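Local atomic coordinates of putative amino acid binding protein (Streptococcus mutans, PDB entry 4C0R), a protein that probably serves as the glutathione-binding component of an ABC importer, delivering captured glutathione to the cystine transporter TcyBC. Residues 81-86 with 191-196. Sequence-based numbering, arbitrary orientation.
Sequences LYSNPT and YVYFIF
Tyr82 and Tyr193 meet in a T-shaped stack where the chain at Leu81 and Tyr82 pairs antiparallel with strand 191-196, residues 83-86 running on beside it, in the mixed sheet of a lobe of this family 3 solute-binding protein. The CD2 edge of Tyr82 is directed at the face of Tyr193, Tyr82 CD2 lying 3.4 Å from Tyr193 CG, with the planes at 85°. One face of the Tyr82 ring is covered by Ile195, whose CG2 stands almost over its centre in a CH-pi contact, 3.6 Å from the centroid. Tyr193 extends alongside Pro85, and the proline's CB touches both Tyr193 CE2 and Tyr191 CD2, so the pyrrolidine packs against two tyrosines.

The backbone pairing is regular at Leu81 and Phe196, which exchange two N-H...O bonds, and continues with a nearly straight bond from Ser83 N to Phe194 O (176°). At this same pair the return bond goes from Phe194 N to the side-chain OG of Ser83, at 3.0 Å, not to its carbonyl. A single backbone bond, Thr86 N to Val192 O, ties the chains again; the side chain of Val192 lies about 5 Å from the bound glutathione disulfide. Further out, Tyr82 OH bonds to Ser71 O, and helix 201-216 packs on Leu81, Ser83, Thr86 and Phe196. Chi1 of 70° sets the Ser83 hydroxyl between its own N and carbonyl carbon, from where OG also donates to Asn84 O at 2.7 Å.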
loop_
_atom_site.group_PDB
_atom_site.type_symbol
_atom_site.label_atom_id
_atom_site.label_comp_id
_atom_site.label_asym_id
_atom_site.label_seq_id
_atom_site.Cartn_x
_atom_site.Cartn_y
_atom_site.Cartn_z
ATOM N N LEU A 81 -4.031 13.948 -7.481
ATOM C CA LEU A 81 -2.610 14.239 -7.671
ATOM C C LEU A 81 -1.754 13.175 -6.936
ATOM O O LEU A 81 -2.163 12.627 -5.894
ATOM C CB LEU A 81 -2.235 15.575 -7.066
ATOM C CG LEU A 81 -3.088 16.763 -7.511
ATOM C CD1 LEU A 81 -2.670 18.039 -6.837
ATOM C CD2 LEU A 81 -3.044 16.837 -8.991
ATOM N N TYR A 82 -0.605 12.863 -7.530
ATOM C CA TYR A 82 0.394 11.950 -6.947
ATOM C C TYR A 82 1.646 12.725 -6.482
ATOM O O TYR A 82 2.161 13.626 -7.174
ATOM C CB TYR A 82 0.786 10.899 -7.947
ATOM C CG TYR A 82 -0.119 9.725 -7.944
ATOM C CD1 TYR A 82 -1.357 9.738 -8.552
ATOM C CD2 TYR A 82 0.294 8.540 -7.332
ATOM C CE1 TYR A 82 -2.195 8.646 -8.526
ATOM C CE2 TYR A 82 -0.540 7.442 -7.283
ATOM C CZ TYR A 82 -1.772 7.491 -7.900
ATOM O OH TYR A 82 -2.555 6.369 -7.855
ATOM N N SER A 83 2.179 12.366 -5.337
ATOM C CA SER A 83 3.499 12.824 -4.961
ATOM C C SER A 83 4.575 12.069 -5.756
ATOM O O SER A 83 4.272 11.152 -6.513
ATOM C CB SER A 83 3.745 12.563 -3.480
ATOM O OG SER A 83 3.878 11.188 -3.223
ATOM N N ASN A 84 5.826 12.455 -5.539
ATOM C CA ASN A 84 6.916 11.622 -5.970
ATOM C C ASN A 84 6.859 10.345 -5.134
ATOM O O ASN A 84 6.251 10.296 -4.050
ATOM C CB ASN A 84 8.212 12.379 -5.809
ATOM C CG ASN A 84 8.308 13.525 -6.828
ATOM O OD1 ASN A 84 7.733 13.448 -7.934
ATOM N ND2 ASN A 84 8.975 14.576 -6.441
ATOM N N PRO A 85 7.416 9.277 -5.680
ATOM C CA PRO A 85 7.269 8.002 -4.993
ATOM C C PRO A 85 8.030 8.010 -3.672
ATOM O O PRO A 85 9.051 8.708 -3.533
ATOM C CB PRO A 85 7.897 6.986 -5.977
ATOM C CG PRO A 85 8.815 7.797 -6.767
ATOM C CD PRO A 85 8.219 9.175 -6.911
ATOM N N THR A 86 7.520 7.235 -2.724
ATOM C CA THR A 86 8.167 7.135 -1.413
ATOM C C THR A 86 8.789 5.770 -1.103
ATOM O O THR A 86 9.640 5.649 -0.214
ATOM C CB THR A 86 7.174 7.477 -0.316
ATOM O OG1 THR A 86 6.171 6.472 -0.307
ATOM C CG2 THR A 86 6.589 8.868 -0.507
ATOM N N TYR A 191 6.074 1.303 -7.312
ATOM C CA TYR A 191 6.211 2.378 -6.382
ATOM C C TYR A 191 4.926 2.619 -5.604
ATOM O O TYR A 191 3.821 2.291 -6.071
ATOM C CB TYR A 191 6.638 3.644 -7.097
ATOM C CG TYR A 191 8.064 3.679 -7.654
ATOM C CD1 TYR A 191 9.023 2.860 -7.172
ATOM C CD2 TYR A 191 8.416 4.620 -8.605
ATOM C CE1 TYR A 191 10.352 2.933 -7.662
ATOM C CE2 TYR A 191 9.709 4.732 -9.047
ATOM C CZ TYR A 191 10.662 3.894 -8.554
ATOM O OH TYR A 191 11.993 4.002 -9.010
ATOM N N VAL A 192 5.060 3.234 -4.443
ATOM C CA VAL A 192 3.883 3.684 -3.725
ATOM C C VAL A 192 4.073 5.168 -3.394
ATOM O O VAL A 192 5.225 5.698 -3.456
ATOM C CB VAL A 192 3.595 2.875 -2.556
ATOM C CG1 VAL A 192 3.134 1.420 -2.993
ATOM C CG2 VAL A 192 4.774 2.887 -1.641
ATOM N N TYR A 193 2.975 5.854 -3.099
ATOM C CA TYR A 193 2.932 7.313 -3.172
ATOM C C TYR A 193 1.949 7.886 -2.192
ATOM O O TYR A 193 1.032 7.148 -1.783
ATOM C CB TYR A 193 2.306 7.701 -4.526
ATOM C CG TYR A 193 3.044 7.235 -5.747
ATOM C CD1 TYR A 193 2.854 5.957 -6.290
ATOM C CD2 TYR A 193 3.939 8.076 -6.351
ATOM C CE1 TYR A 193 3.551 5.543 -7.435
ATOM C CE2 TYR A 193 4.668 7.668 -7.465
ATOM C CZ TYR A 193 4.450 6.433 -8.024
ATOM O OH TYR A 193 5.168 6.065 -9.147
ATOM N N PHE A 194 2.059 9.164 -1.909
ATOM C CA PHE A 194 0.945 9.932 -1.359
ATOM C C PHE A 194 0.073 10.369 -2.513
ATOM O O PHE A 194 0.576 10.656 -3.605
ATOM C CB PHE A 194 1.428 11.185 -0.655
ATOM C CG PHE A 194 2.225 10.905 0.599
ATOM C CD1 PHE A 194 1.605 10.385 1.727
ATOM C CD2 PHE A 194 3.589 11.163 0.648
ATOM C CE1 PHE A 194 2.331 10.138 2.883
ATOM C CE2 PHE A 194 4.314 10.921 1.829
ATOM C CZ PHE A 194 3.677 10.423 2.921
ATOM N N ILE A 195 -1.238 10.462 -2.290
ATOM C CA ILE A 195 -2.109 11.077 -3.248
ATOM C C ILE A 195 -2.815 12.275 -2.625
ATOM O O ILE A 195 -2.868 12.416 -1.412
ATOM C CB ILE A 195 -3.143 10.098 -3.834
ATOM C CG1 ILE A 195 -4.017 9.484 -2.738
ATOM C CG2 ILE A 195 -2.500 9.022 -4.693
ATOM C CD1 ILE A 195 -5.174 8.618 -3.307
ATOM N N PHE A 196 -3.321 13.161 -3.488
ATOM C CA PHE A 196 -3.932 14.383 -2.985
ATOM C C PHE A 196 -5.221 14.680 -3.729
ATOM O O PHE A 196 -5.379 14.326 -4.897
ATOM C CB PHE A 196 -3.041 15.620 -3.173
ATOM C CG PHE A 196 -1.645 15.452 -2.645
ATOM C CD1 PHE A 196 -0.682 14.814 -3.390
ATOM C CD2 PHE A 196 -1.309 15.956 -1.420
ATOM C CE1 PHE A 196 0.625 14.662 -2.914
ATOM C CE2 PHE A 196 -0.021 15.806 -0.927
ATOM C CZ PHE A 196 0.954 15.156 -1.689
#